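Local coordinates for protein ribonuclease S-3 (Pyrus pyrifolia, PDB 1IQQ) that cleaves RNA as a T2-family ribonuclease of the pistil and takes part in gametophytic self-incompatibility, by which the plant rejects its own pollen, at residues L29-P37 with L64-F72; Q11-R19 with Q156-V165. All blocks are in the same frame, centred on the assembly; numbering follows the deposited sequence.

Contact 1. Residues L29-P37 with L64-F72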
ATOM      1  N   LEU A  29       1.784  -3.301 -12.016  1.00  7.54           N
ATOM      2  CA  LEU A  29       2.497  -2.404 -11.135  1.00  7.89           C
ATOM      3  C   LEU A  29       1.859  -2.350  -9.748  1.00  7.07           C
ATOM      4  O   LEU A  29       0.649  -2.525  -9.599  1.00  7.26           O
ATOM      5  CB  LEU A  29       2.456  -0.950 -11.669  1.00  9.21           C
ATOM      6  CG  LEU A  29       3.321  -0.750 -12.925  1.00  7.41           C
ATOM      7  CD1 LEU A  29       3.044   0.624 -13.535  1.00 10.35           C
ATOM      8  CD2 LEU A  29       4.774  -0.848 -12.599  1.00  8.60           C
ATOM      9  N   PHE A  30       2.726  -2.077  -8.764  1.00  5.92           N
ATOM     10  CA  PHE A  30       2.249  -1.779  -7.390  1.00  5.32           C
ATOM     11  C   PHE A  30       2.052  -0.260  -7.300  1.00  7.96           C
ATOM     12  O   PHE A  30       3.000   0.464  -7.574  1.00  8.91           O
ATOM     13  CB  PHE A  30       3.333  -2.196  -6.359  1.00  6.20           C
ATOM     14  CG  PHE A  30       3.248  -3.658  -5.912  1.00  5.75           C
ATOM     15  CD1 PHE A  30       3.932  -4.688  -6.564  1.00  5.42           C
ATOM     16  CD2 PHE A  30       2.496  -3.972  -4.797  1.00  5.84           C
ATOM     17  CE1 PHE A  30       3.873  -6.011  -6.090  1.00  6.26           C
ATOM     18  CE2 PHE A  30       2.419  -5.265  -4.309  1.00  6.12           C
ATOM     19  CZ  PHE A  30       3.108  -6.274  -4.956  1.00  6.45           C
ATOM     20  N   THR A  31       0.849   0.146  -6.958  1.00  6.03           N
ATOM     21  CA  THR A  31       0.582   1.551  -6.676  1.00  6.04           C
ATOM     22  C   THR A  31       0.004   1.637  -5.273  1.00  7.03           C
ATOM     23  O   THR A  31      -0.259   0.625  -4.572  1.00  6.88           O
ATOM     24  CB  THR A  31      -0.354   2.203  -7.717  1.00  7.00           C
ATOM     25  OG1 THR A  31      -1.520   1.414  -7.955  1.00  6.75           O
ATOM     26  CG2 THR A  31       0.452   2.341  -9.056  1.00  8.34           C
ATOM     27  N   VAL A  32      -0.219   2.858  -4.769  1.00  6.61           N
ATOM     28  CA  VAL A  32      -0.651   2.987  -3.421  1.00  4.71           C
ATOM     29  C   VAL A  32      -2.081   2.568  -3.086  1.00  7.65           C
ATOM     30  O   VAL A  32      -3.016   2.799  -3.884  1.00  7.73           O
ATOM     31  CB  VAL A  32      -0.444   4.498  -2.988  1.00  5.96           C
ATOM     32  CG1 VAL A  32      -1.038   4.741  -1.538  1.00  7.90           C
ATOM     33  CG2 VAL A  32       1.058   4.893  -3.061  1.00  9.17           C
ATOM     34  N   HIS A  33      -2.243   1.831  -1.966  1.00  7.36           N
ATOM     35  CA  HIS A  33      -3.575   1.502  -1.443  1.00  6.20           C
ATOM     36  C   HIS A  33      -3.886   2.314  -0.197  1.00  8.66           C
ATOM     37  O   HIS A  33      -5.046   2.629   0.073  1.00 14.61           O
ATOM     38  CB  HIS A  33      -3.673   0.023  -1.097  1.00  7.03           C
ATOM     39  CG  HIS A  33      -4.961  -0.392  -0.457  1.00 14.40           C
ATOM     40  ND1 HIS A  33      -6.111  -0.656  -1.178  1.00 21.81           N
ATOM     41  CD2 HIS A  33      -5.281  -0.586   0.842  1.00 17.70           C
ATOM     42  CE1 HIS A  33      -7.085  -0.995  -0.351  1.00 15.98           C
ATOM     43  NE2 HIS A  33      -6.609  -0.962   0.884  1.00 22.45           N
ATOM     44  N   GLY A  34      -2.892   2.631   0.623  1.00  5.82           N
ATOM     45  CA  GLY A  34      -3.178   3.458   1.765  1.00  7.07           C
ATOM     46  C   GLY A  34      -1.941   3.890   2.509  1.00  6.21           C
ATOM     47  O   GLY A  34      -0.857   3.274   2.407  1.00  7.30           O
ATOM     48  N   LEU A  35      -2.105   4.932   3.322  1.00  6.63           N
ATOM     49  CA  LEU A  35      -1.084   5.359   4.307  1.00  4.94           C
ATOM     50  C   LEU A  35      -1.899   5.544   5.592  1.00  6.75           C
ATOM     51  O   LEU A  35      -2.694   6.516   5.720  1.00  7.02           O
ATOM     52  CB  LEU A  35      -0.378   6.636   3.932  1.00  6.90           C
ATOM     53  CG  LEU A  35       1.062   7.050   4.447  1.00 17.93           C
ATOM     54  CD1 LEU A  35       1.259   8.566   4.778  1.00  9.20           C
ATOM     55  CD2 LEU A  35       1.762   6.021   5.350  1.00  9.21           C
ATOM     56  N   TRP A  36      -1.755   4.555   6.455  1.00  5.22           N
ATOM     57  CA  TRP A  36      -2.580   4.515   7.659  1.00  8.44           C
ATOM     58  C   TRP A  36      -1.932   4.774   8.973  1.00  7.00           C
ATOM     59  O   TRP A  36      -1.005   4.055   9.329  1.00  8.92           O
ATOM     60  CB  TRP A  36      -3.226   3.126   7.856  1.00  8.67           C
ATOM     61  CG  TRP A  36      -4.094   2.635   6.739  1.00  9.47           C
ATOM     62  CD1 TRP A  36      -4.538   3.320   5.616  1.00 10.14           C
ATOM     63  CD2 TRP A  36      -4.674   1.326   6.689  1.00 15.60           C
ATOM     64  NE1 TRP A  36      -5.378   2.462   4.879  1.00 12.53           N
ATOM     65  CE2 TRP A  36      -5.473   1.256   5.529  1.00 16.26           C
ATOM     66  CE3 TRP A  36      -4.587   0.194   7.519  1.00 16.40           C
ATOM     67  CZ2 TRP A  36      -6.201   0.077   5.176  1.00 16.65           C
ATOM     68  CZ3 TRP A  36      -5.305  -0.957   7.171  1.00 21.39           C
ATOM     69  CH2 TRP A  36      -6.097  -0.997   6.014  1.00 19.44           C
ATOM     70  N   PRO A  37      -2.308   5.836   9.679  1.00  7.65           N
ATOM     71  CA  PRO A  37      -1.774   6.066  11.042  1.00  9.34           C
ATOM     72  C   PRO A  37      -2.386   4.823  11.753  1.00 12.26           C
ATOM     73  O   PRO A  37      -3.632   4.520  11.643  1.00 13.18           O
ATOM     74  CB  PRO A  37      -2.485   7.352  11.476  1.00 12.07           C
ATOM     75  CG  PRO A  37      -2.677   8.106  10.187  1.00  8.78           C
ATOM     76  CD  PRO A  37      -3.062   7.007   9.194  1.00  9.29           C
ATOM     77  N   LEU A  64      -1.225  11.839  -8.321  1.00  9.17           N
ATOM     78  CA  LEU A  64      -1.984  10.771  -7.675  1.00  8.83           C
ATOM     79  C   LEU A  64      -2.680   9.867  -8.712  1.00  9.74           C
ATOM     80  O   LEU A  64      -2.901   8.704  -8.442  1.00  9.14           O
ATOM     81  CB  LEU A  64      -3.054  11.349  -6.748  1.00  7.52           C
ATOM     82  CG  LEU A  64      -2.446  12.138  -5.581  1.00  6.22           C
ATOM     83  CD1 LEU A  64      -3.576  12.771  -4.737  1.00  9.83           C
ATOM     84  CD2 LEU A  64      -1.647  11.234  -4.615  1.00 10.42           C
ATOM     85  N   GLU A  65      -3.034  10.391  -9.913  1.00 10.78           N
ATOM     86  CA  GLU A  65      -3.619   9.531 -10.943  1.00  8.10           C
ATOM     87  C   GLU A  65      -2.662   8.393 -11.303  1.00 10.40           C
ATOM     88  O   GLU A  65      -3.113   7.332 -11.709  1.00 11.47           O
ATOM     89  CB  GLU A  65      -3.927  10.373 -12.224  1.00 10.24           C
ATOM     90  CG  GLU A  65      -5.157  11.207 -12.109  1.00 12.29           C
ATOM     91  CD  GLU A  65      -5.342  12.149 -13.300  1.00 19.27           C
ATOM     92  OE1 GLU A  65      -6.434  12.745 -13.357  1.00 22.35           O
ATOM     93  OE2 GLU A  65      -4.405  12.307 -14.135  1.00 19.81           O
ATOM     94  N   ILE A  66      -1.369   8.682 -11.193  1.00  8.96           N
ATOM     95  CA  ILE A  66      -0.315   7.720 -11.505  1.00 10.67           C
ATOM     96  C   ILE A  66       0.124   6.882 -10.316  1.00 11.15           C
ATOM     97  O   ILE A  66       0.318   5.669 -10.485  1.00 12.61           O
ATOM     98  CB  ILE A  66       0.928   8.449 -12.115  1.00 10.36           C
ATOM     99  CG1 ILE A  66       0.511   9.093 -13.437  1.00 13.84           C
ATOM    100  CG2 ILE A  66       2.161   7.467 -12.318  1.00 11.73           C
ATOM    101  CD1 ILE A  66       1.559  10.128 -13.926  1.00 20.57           C
ATOM    102  N   ILE A  67       0.188   7.487  -9.130  1.00  8.52           N
ATOM    103  CA  ILE A  67       0.786   6.800  -7.961  1.00  8.65           C
ATOM    104  C   ILE A  67      -0.295   6.232  -7.086  1.00  7.66           C
ATOM    105  O   ILE A  67      -0.039   5.224  -6.366  1.00  9.13           O
ATOM    106  CB  ILE A  67       1.642   7.834  -7.146  1.00  9.52           C
ATOM    107  CG1 ILE A  67       2.912   8.151  -7.942  1.00 10.77           C
ATOM    108  CG2 ILE A  67       2.030   7.280  -5.742  1.00 13.23           C
ATOM    109  CD1 ILE A  67       3.599   9.386  -7.397  1.00 15.76           C
ATOM    110  N   TRP A  68      -1.483   6.779  -7.125  1.00  7.33           N
ATOM    111  CA  TRP A  68      -2.571   6.329  -6.244  1.00  7.33           C
ATOM    112  C   TRP A  68      -3.923   6.302  -6.963  1.00  6.37           C
ATOM    113  O   TRP A  68      -4.901   6.860  -6.509  1.00  7.36           O
ATOM    114  CB  TRP A  68      -2.690   7.233  -4.999  1.00  9.24           C
ATOM    115  CG  TRP A  68      -3.460   6.633  -3.830  1.00  8.38           C
ATOM    116  CD1 TRP A  68      -4.320   5.567  -3.853  1.00  7.91           C
ATOM    117  CD2 TRP A  68      -3.383   7.069  -2.466  1.00  7.60           C
ATOM    118  NE1 TRP A  68      -4.782   5.302  -2.537  1.00  7.65           N
ATOM    119  CE2 TRP A  68      -4.213   6.220  -1.693  1.00  6.83           C
ATOM    120  CE3 TRP A  68      -2.677   8.108  -1.827  1.00 10.83           C
ATOM    121  CZ2 TRP A  68      -4.351   6.381  -0.310  1.00  9.19           C
ATOM    122  CZ3 TRP A  68      -2.799   8.284  -0.439  1.00  9.01           C
ATOM    123  CH2 TRP A  68      -3.635   7.407   0.308  1.00  7.40           C
ATOM    124  N   PRO A  69      -3.981   5.606  -8.120  1.00  6.86           N
ATOM    125  CA  PRO A  69      -5.296   5.551  -8.809  1.00  8.15           C
ATOM    126  C   PRO A  69      -6.329   4.697  -8.082  1.00  9.37           C
ATOM    127  O   PRO A  69      -6.000   3.791  -7.336  1.00  9.62           O
ATOM    128  CB  PRO A  69      -4.948   4.867 -10.144  1.00  8.83           C
ATOM    129  CG  PRO A  69      -3.729   3.955  -9.741  1.00 10.31           C
ATOM    130  CD  PRO A  69      -2.926   4.907  -8.889  1.00  8.78           C
ATOM    131  N   ASN A  70      -7.617   4.986  -8.305  1.00  9.18           N
ATOM    132  CA  ASN A  70      -8.720   4.103  -7.906  1.00  8.43           C
ATOM    133  C   ASN A  70      -8.710   3.159  -9.123  1.00 10.77           C
ATOM    134  O   ASN A  70      -9.118   3.528 -10.238  1.00 12.61           O
ATOM    135  CB  ASN A  70     -10.057   4.900  -7.906  1.00 11.60           C
ATOM    136  CG  ASN A  70     -11.236   4.032  -7.665  1.00 17.92           C
ATOM    137  OD1 ASN A  70     -11.178   2.825  -7.860  1.00 21.06           O
ATOM    138  ND2 ASN A  70     -12.356   4.648  -7.309  1.00 19.39           N
ATOM    139  N   VAL A  71      -8.176   1.958  -8.927  1.00 10.70           N
ATOM    140  CA  VAL A  71      -8.036   1.004 -10.001  1.00 11.32           C
ATOM    141  C   VAL A  71      -9.348   0.482 -10.569  1.00 10.51           C
ATOM    142  O   VAL A  71      -9.352  -0.021 -11.703  1.00 14.24           O
ATOM    143  CB  VAL A  71      -7.164  -0.209  -9.538  1.00 13.47           C
ATOM    144  CG1 VAL A  71      -5.787   0.294  -9.173  1.00 14.18           C
ATOM    145  CG2 VAL A  71      -7.796  -0.909  -8.380  1.00 13.35           C
ATOM    146  N   PHE A  72     -10.426   0.587  -9.819  1.00 13.36           N
ATOM    147  CA  PHE A  72     -11.728   0.086 -10.295  1.00 12.89           C
ATOM    148  C   PHE A  72     -12.387   1.068 -11.265  1.00 16.37           C
ATOM    149  O   PHE A  72     -13.069   0.623 -12.231  1.00 14.79           O
ATOM    150  CB  PHE A  72     -12.662  -0.158  -9.097  1.00 14.65           C
ATOM    151  CG  PHE A  72     -12.139  -1.231  -8.180  1.00 17.56           C
ATOM    152  CD1 PHE A  72     -12.406  -2.571  -8.467  1.00 19.63           C
ATOM    153  CD2 PHE A  72     -11.345  -0.920  -7.109  1.00 24.48           C
ATOM    154  CE1 PHE A  72     -11.878  -3.598  -7.701  1.00 22.85           C
ATOM    155  CE2 PHE A  72     -10.784  -1.956  -6.305  1.00 21.59           C
ATOM    156  CZ  PHE A  72     -11.060  -3.291  -6.618  1.00 21.42           C
TER
HETATM  157  O   HOH W   1      -3.545   2.518  -6.535  1.00 10.14           O
HETATM  158  O   HOH W   2      -6.929   3.247  -1.640  1.00 13.60           O
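V32 and W68 meet in a buried contact between strand 30-38, paired antiparallel with strand 3-10, and the end of helix 58-67 with the loop that follows it. One backbone bond joins the segments. V32 N donates to I67 O at 2.9 Å, almost straight at 173°. The carbonyl belongs to the last helical residue, so the helix end is tied directly to the strand. Beside this bond V32 CG2 packs on I67 CG2 at 3.7 Å.

V32 CG1 is anti to the backbone N (chi1 175°) and sits over one face of the six-membered ring of W68, a CH-pi contact 3.5 Å from its centroid. At the ring edge, in plane, W68 NE1 donates to a water at 3.1 Å, and the same water donates to H33 O at 2.6 Å. V32 on one face and the water at the edge both bear on the indole, with W81 and F80 of helix 77-89 as further neighbours, W81 edge-to-face. G34 CA approaches W68 CZ2 at 3.8 Å.

T31 rests its CB against I67 O at 3.3 Å, and its OG1 lies beside the ring of P69. That hydroxyl bonds to Q11 and to a second water, which lies within hydrogen-bonding distance of V32 O and P69 O.

The CB of H33, the catalytic proton donor, is directed away from segment 64-72, and its side chain touches Q9 of strand 3-10. H33 and G34 both face T7, a classic beta bulge. N70 OD1 accepts from F72 N in an Asx turn. The contact joins the strand of catalytic H33 to the loop of N70 and V71, which probably bind the 3'-terminal nucleotide of RNA, in the active-site region of the RNase T2 fold.

Contact 2. Residues Q11-R19 with Q156-V165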
ATOM      1  N   GLN A  11      -1.835  -4.019  -9.096  1.00  6.81           N
ATOM      2  CA  GLN A  11      -3.107  -3.798  -9.787  1.00  6.71           C
ATOM      3  C   GLN A  11      -3.686  -5.027 -10.500  1.00  7.77           C
ATOM      4  O   GLN A  11      -4.880  -5.239 -10.405  1.00  8.58           O
ATOM      5  CB  GLN A  11      -2.926  -2.643 -10.791  1.00  8.29           C
ATOM      6  CG  GLN A  11      -2.507  -1.327 -10.150  1.00  7.40           C
ATOM      7  CD  GLN A  11      -2.431  -0.232 -11.194  1.00 10.63           C
ATOM      8  OE1 GLN A  11      -2.783  -0.438 -12.384  1.00  9.87           O
ATOM      9  NE2 GLN A  11      -2.000   0.948 -10.781  1.00  8.75           N
ATOM     10  N   LEU A  12      -2.821  -5.785 -11.169  1.00  7.57           N
ATOM     11  CA  LEU A  12      -3.290  -6.976 -11.909  1.00  8.97           C
ATOM     12  C   LEU A  12      -4.028  -7.906 -10.985  1.00 10.97           C
ATOM     13  O   LEU A  12      -5.107  -8.437 -11.323  1.00 12.57           O
ATOM     14  CB  LEU A  12      -2.102  -7.708 -12.545  1.00  8.86           C
ATOM     15  CG  LEU A  12      -2.472  -8.808 -13.545  1.00 13.08           C
ATOM     16  CD1 LEU A  12      -2.836  -8.158 -14.943  1.00 17.71           C
ATOM     17  CD2 LEU A  12      -1.297  -9.711 -13.779  1.00 13.83           C
ATOM     18  N   ALA A  13      -3.517  -8.100  -9.775  1.00  7.11           N
ATOM     19  CA  ALA A  13      -4.179  -8.982  -8.842  1.00  7.45           C
ATOM     20  C   ALA A  13      -5.406  -8.386  -8.175  1.00 10.09           C
ATOM     21  O   ALA A  13      -6.418  -9.076  -7.909  1.00 11.15           O
ATOM     22  CB  ALA A  13      -3.146  -9.440  -7.761  1.00  7.24           C
ATOM     23  N   VAL A  14      -5.364  -7.099  -7.857  1.00  8.66           N
ATOM     24  CA  VAL A  14      -6.523  -6.430  -7.271  1.00  9.33           C
ATOM     25  C   VAL A  14      -7.723  -6.594  -8.213  1.00  9.00           C
ATOM     26  O   VAL A  14      -8.832  -6.847  -7.750  1.00 11.94           O
ATOM     27  CB  VAL A  14      -6.256  -4.889  -7.117  1.00 12.36           C
ATOM     28  CG1 VAL A  14      -7.488  -4.144  -6.608  1.00 14.07           C
ATOM     29  CG2 VAL A  14      -5.093  -4.692  -6.123  1.00 12.85           C
ATOM     30  N   CYS A  15      -7.448  -6.461  -9.514  1.00 11.09           N
ATOM     31  CA  CYS A  15      -8.566  -6.530 -10.525  1.00 10.52           C
ATOM     32  C   CYS A  15      -9.028  -7.923 -10.786  1.00 14.42           C
ATOM     33  O   CYS A  15      -9.959  -8.130 -11.589  1.00 15.63           O
ATOM     34  CB  CYS A  15      -8.080  -5.871 -11.799  1.00  8.97           C
ATOM     35  SG  CYS A  15      -7.958  -4.080 -11.508  1.00 13.95           S
ATOM     36  N   ASN A  16      -8.392  -8.886 -10.118  1.00 11.11           N
ATOM     37  CA  ASN A  16      -8.762 -10.311 -10.181  1.00 15.76           C
ATOM     38  C   ASN A  16      -9.310 -10.714  -8.809  1.00 15.89           C
ATOM     39  O   ASN A  16      -9.567 -11.886  -8.568  1.00 21.35           O
ATOM     40  CB  ASN A  16      -7.469 -11.106 -10.514  1.00 15.76           C
ATOM     41  CG  ASN A  16      -7.717 -12.538 -10.958  1.00 22.98           C
ATOM     42  OD1 ASN A  16      -8.630 -12.819 -11.714  1.00 21.12           O
ATOM     43  ND2 ASN A  16      -6.855 -13.462 -10.508  1.00 19.13           N
ATOM     44  N   SER A  17      -9.485  -9.753  -7.889  1.00 17.09           N
ATOM     45  CA  SER A  17      -9.904 -10.070  -6.531  1.00 18.88           C
ATOM     46  C   SER A  17     -11.396 -10.275  -6.213  1.00 25.19           C
ATOM     47  O   SER A  17     -11.722 -11.024  -5.275  1.00 24.53           O
ATOM     48  CB  SER A  17      -9.368  -9.002  -5.559  1.00 18.59           C
ATOM     49  OG  SER A  17     -10.154  -7.805  -5.655  1.00 19.88           O
ATOM     50  N   ASN A  18     -12.319  -9.649  -6.935  1.00 26.04           N
ATOM     51  CA  ASN A  18     -13.702  -9.823  -6.450  1.00 28.47           C
ATOM     52  C   ASN A  18     -14.771  -9.504  -7.442  1.00 29.46           C
ATOM     53  O   ASN A  18     -14.463  -9.260  -8.594  1.00 27.00           O
ATOM     54  CB  ASN A  18     -13.978  -9.043  -5.111  1.00 27.26           C
ATOM     55  CG  ASN A  18     -13.966  -7.486  -5.242  1.00 32.70           C
ATOM     56  OD1 ASN A  18     -13.943  -6.767  -4.199  1.00 34.89           O
ATOM     57  ND2 ASN A  18     -14.007  -6.956  -6.474  1.00 29.04           N
ATOM     58  N   ARG A  19     -16.029  -9.528  -6.983  1.00 28.75           N
ATOM     59  CA  ARG A  19     -17.167  -9.276  -7.866  1.00 31.28           C
ATOM     60  C   ARG A  19     -17.205  -7.851  -8.413  1.00 31.36           C
ATOM     61  O   ARG A  19     -18.144  -7.490  -9.174  1.00 33.75           O
ATOM     62  CB  ARG A  19     -18.487  -9.599  -7.147  1.00 35.51           C
ATOM     63  CG  ARG A  19     -18.668 -11.061  -6.755  1.00 40.97           C
ATOM     64  CD  ARG A  19     -19.458 -11.810  -7.811  1.00 46.27           C
ATOM     65  NE  ARG A  19     -18.618 -12.250  -8.922  1.00 47.73           N
ATOM     66  CZ  ARG A  19     -19.072 -12.510 -10.145  1.00 49.09           C
ATOM     67  NH1 ARG A  19     -20.369 -12.359 -10.430  1.00 50.47           N
ATOM     68  NH2 ARG A  19     -18.233 -12.961 -11.073  1.00 48.38           N
ATOM     69  N   GLN A 156      -4.058 -13.776  -2.289  1.00  6.92           N
ATOM     70  CA  GLN A 156      -5.441 -14.242  -2.466  1.00  8.88           C
ATOM     71  C   GLN A 156      -5.386 -15.544  -3.217  1.00  7.19           C
ATOM     72  O   GLN A 156      -4.492 -15.780  -4.045  1.00  8.39           O
ATOM     73  CB  GLN A 156      -6.283 -13.234  -3.272  1.00  8.41           C
ATOM     74  CG  GLN A 156      -5.750 -12.977  -4.641  1.00  9.96           C
ATOM     75  CD  GLN A 156      -6.441 -11.783  -5.319  1.00 12.84           C
ATOM     76  OE1 GLN A 156      -7.191 -11.100  -4.683  1.00 14.66           O
ATOM     77  NE2 GLN A 156      -6.124 -11.536  -6.589  1.00 13.00           N
ATOM     78  N   LYS A 157      -6.361 -16.431  -2.950  1.00 11.92           N
ATOM     79  CA  LYS A 157      -6.395 -17.702  -3.671  1.00 13.52           C
ATOM     80  C   LYS A 157      -7.507 -17.680  -4.737  1.00 13.86           C
ATOM     81  O   LYS A 157      -8.626 -17.312  -4.445  1.00 16.84           O
ATOM     82  CB  LYS A 157      -6.646 -18.887  -2.747  1.00 17.71           C
ATOM     83  CG  LYS A 157      -6.519 -20.226  -3.510  1.00 20.79           C
ATOM     84  CD  LYS A 157      -6.395 -21.404  -2.552  1.00 30.74           C
ATOM     85  CE  LYS A 157      -6.667 -22.709  -3.310  1.00 30.89           C
ATOM     86  NZ  LYS A 157      -6.795 -23.830  -2.345  1.00 37.82           N
ATOM     87  N   LYS A 158      -7.168 -18.143  -5.927  1.00 19.89           N
ATOM     88  CA  LYS A 158      -8.105 -18.173  -7.053  1.00 23.94           C
ATOM     89  C   LYS A 158      -7.982 -19.569  -7.578  1.00 25.90           C
ATOM     90  O   LYS A 158      -7.018 -19.858  -8.280  1.00 21.70           O
ATOM     91  CB  LYS A 158      -7.616 -17.223  -8.158  1.00 29.38           C
ATOM     92  CG  LYS A 158      -7.275 -15.770  -7.746  1.00 32.39           C
ATOM     93  CD  LYS A 158      -8.517 -14.982  -7.345  1.00 25.96           C
ATOM     94  CE  LYS A 158      -9.637 -15.166  -8.397  1.00 31.95           C
ATOM     95  NZ  LYS A 158     -10.798 -14.216  -8.288  1.00 34.17           N
ATOM     96  N   GLY A 159      -8.931 -20.436  -7.274  1.00 28.44           N
ATOM     97  CA  GLY A 159      -8.783 -21.786  -7.788  1.00 27.50           C
ATOM     98  C   GLY A 159      -7.544 -22.403  -7.185  1.00 25.05           C
ATOM     99  O   GLY A 159      -7.369 -22.356  -5.972  1.00 29.79           O
ATOM    100  N   THR A 160      -6.679 -22.986  -8.001  1.00 20.30           N
ATOM    101  CA  THR A 160      -5.485 -23.567  -7.473  1.00 21.81           C
ATOM    102  C   THR A 160      -4.341 -22.564  -7.476  1.00 23.11           C
ATOM    103  O   THR A 160      -3.229 -22.942  -7.149  1.00 29.61           O
ATOM    104  CB  THR A 160      -5.032 -24.779  -8.314  1.00 24.38           C
ATOM    105  OG1 THR A 160      -4.981 -24.422  -9.705  1.00 24.75           O
ATOM    106  CG2 THR A 160      -6.024 -25.929  -8.177  1.00 29.15           C
ATOM    107  N   THR A 161      -4.602 -21.297  -7.809  1.00 19.43           N
ATOM    108  CA  THR A 161      -3.489 -20.318  -7.880  1.00 19.96           C
ATOM    109  C   THR A 161      -3.552 -19.298  -6.720  1.00 16.15           C
ATOM    110  O   THR A 161      -4.594 -18.672  -6.511  1.00 22.58           O
ATOM    111  CB  THR A 161      -3.514 -19.577  -9.284  1.00 27.08           C
ATOM    112  OG1 THR A 161      -2.633 -18.438  -9.306  1.00 34.38           O
ATOM    113  CG2 THR A 161      -4.872 -19.104  -9.593  1.00 30.86           C
ATOM    114  N   THR A 162      -2.451 -19.179  -5.939  1.00 13.57           N
ATOM    115  CA  THR A 162      -2.373 -18.147  -4.874  1.00  9.68           C
ATOM    116  C   THR A 162      -1.518 -17.026  -5.484  1.00 10.77           C
ATOM    117  O   THR A 162      -0.459 -17.294  -6.042  1.00 12.45           O
ATOM    118  CB  THR A 162      -1.621 -18.590  -3.664  1.00  9.13           C
ATOM    119  OG1 THR A 162      -2.356 -19.655  -3.032  1.00 16.44           O
ATOM    120  CG2 THR A 162      -1.426 -17.445  -2.698  1.00 10.87           C
ATOM    121  N   GLU A 163      -2.045 -15.795  -5.480  1.00  8.46           N
ATOM    122  CA  GLU A 163      -1.225 -14.670  -5.976  1.00  9.05           C
ATOM    123  C   GLU A 163      -0.990 -13.581  -4.941  1.00  3.83           C
ATOM    124  O   GLU A 163      -1.789 -13.351  -4.018  1.00  7.16           O
ATOM    125  CB  GLU A 163      -1.855 -14.036  -7.155  1.00 16.67           C
ATOM    126  CG  GLU A 163      -3.205 -13.761  -6.990  1.00 18.73           C
ATOM    127  CD  GLU A 163      -3.815 -13.680  -8.404  1.00 26.03           C
ATOM    128  OE1 GLU A 163      -3.420 -14.467  -9.265  1.00 32.55           O
ATOM    129  OE2 GLU A 163      -4.656 -12.837  -8.608  1.00 16.94           O
ATOM    130  N   LEU A 164       0.169 -12.942  -5.094  1.00  6.16           N
ATOM    131  CA  LEU A 164       0.548 -11.773  -4.235  1.00  5.25           C
ATOM    132  C   LEU A 164      -0.371 -10.578  -4.621  1.00  6.74           C
ATOM    133  O   LEU A 164      -0.576 -10.280  -5.806  1.00  7.69           O
ATOM    134  CB  LEU A 164       2.014 -11.429  -4.567  1.00  7.35           C
ATOM    135  CG  LEU A 164       2.594 -10.223  -3.851  1.00  5.24           C
ATOM    136  CD1 LEU A 164       2.651 -10.561  -2.284  1.00  7.68           C
ATOM    137  CD2 LEU A 164       4.014  -9.962  -4.382  1.00  5.78           C
ATOM    138  N   VAL A 165      -0.870  -9.874  -3.611  1.00  4.96           N
ATOM    139  CA  VAL A 165      -1.790  -8.752  -3.875  1.00  5.84           C
ATOM    140  C   VAL A 165      -1.312  -7.451  -3.198  1.00  6.43           C
ATOM    141  O   VAL A 165      -1.366  -6.396  -3.855  1.00  7.41           O
ATOM    142  CB  VAL A 165      -3.178  -9.050  -3.351  1.00  7.82           C
ATOM    143  CG1 VAL A 165      -4.176  -7.951  -3.859  1.00 11.01           C
ATOM    144  CG2 VAL A 165      -3.650 -10.441  -3.874  1.00 13.04           C
TER
HETATM  145  O   HOH W   3      -9.773 -12.378  -3.605  1.00 24.74           O
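A13 and Q156 start a mostly polar contact between the short helix 11-14 with its following turn and the hairpin of strands 152-158 and 161-171. Q156 NE2 donates twice. One bond goes to A13 O at 2.8 Å, with the donor above the carbonyl plane. The other goes to E163 OE2, at 2.8 Å, within the hairpin. A13 O also accepts from N16 N, which comes from the opposite face of its plane.

E163 OE2 has a second donor in N16 ND2, at 3.0 Å and nearly straight (175°). N16 reaches it on the syn side, though well out of the carboxylate plane, and Q156 on the anti side. The N16 amide and the carboxylate planes are 43° apart. N16 CG is anti to its backbone N (chi1 -165°), which carries the amide across to the hairpin.

The backbone carbonyl of N16 is taken by K158. Its chain bends at chi2 and chi3 and brings NZ to N16 O at 2.7 Å, nearly in line with the carbonyl. The lysine stem passes the N16 side chain in the opposite direction, with CG 3.6 Å from ND2. Q156 OE1 shares a water with S17 O. S17 OG turns back to V14 O, which also takes S17 N in the type I turn 14-17.

Apolar packing is limited to A13 and V14 on V165. A13 CB also abuts L164 O at 3.3 Å.

Two donors on E163 OE2 would be expected to stabilise the carboxylate as an anion. Holding one oxygen in common, the amides of N16 and Q156 are set against each other. Q156 NE2 and K158 NZ in turn satisfy A13 O and N16 O.

Contact 1 lies deep, close to the centre of the chain. Contact 2 is only partly buried and lies farther out, about 17 Å away between centres. Both reach the same sheet, contact 1 through strand 30-38 and contact 2 through the hairpin of strands 152-158 and 161-171. Strand 3-10 pairs with both strand 30-38 and strand 161-171. Q11 joins the contacts: its N is 2.9 Å from L29 O, a probable hydrogen bond. F72 also packs on V14. The chemistry differs. Contact 1 is mainly apolar and aromatic packing with one direct hydrogen bond and bridging waters. Contact 2 is largely a side-chain hydrogen-bond network, with A13 and E163 buried.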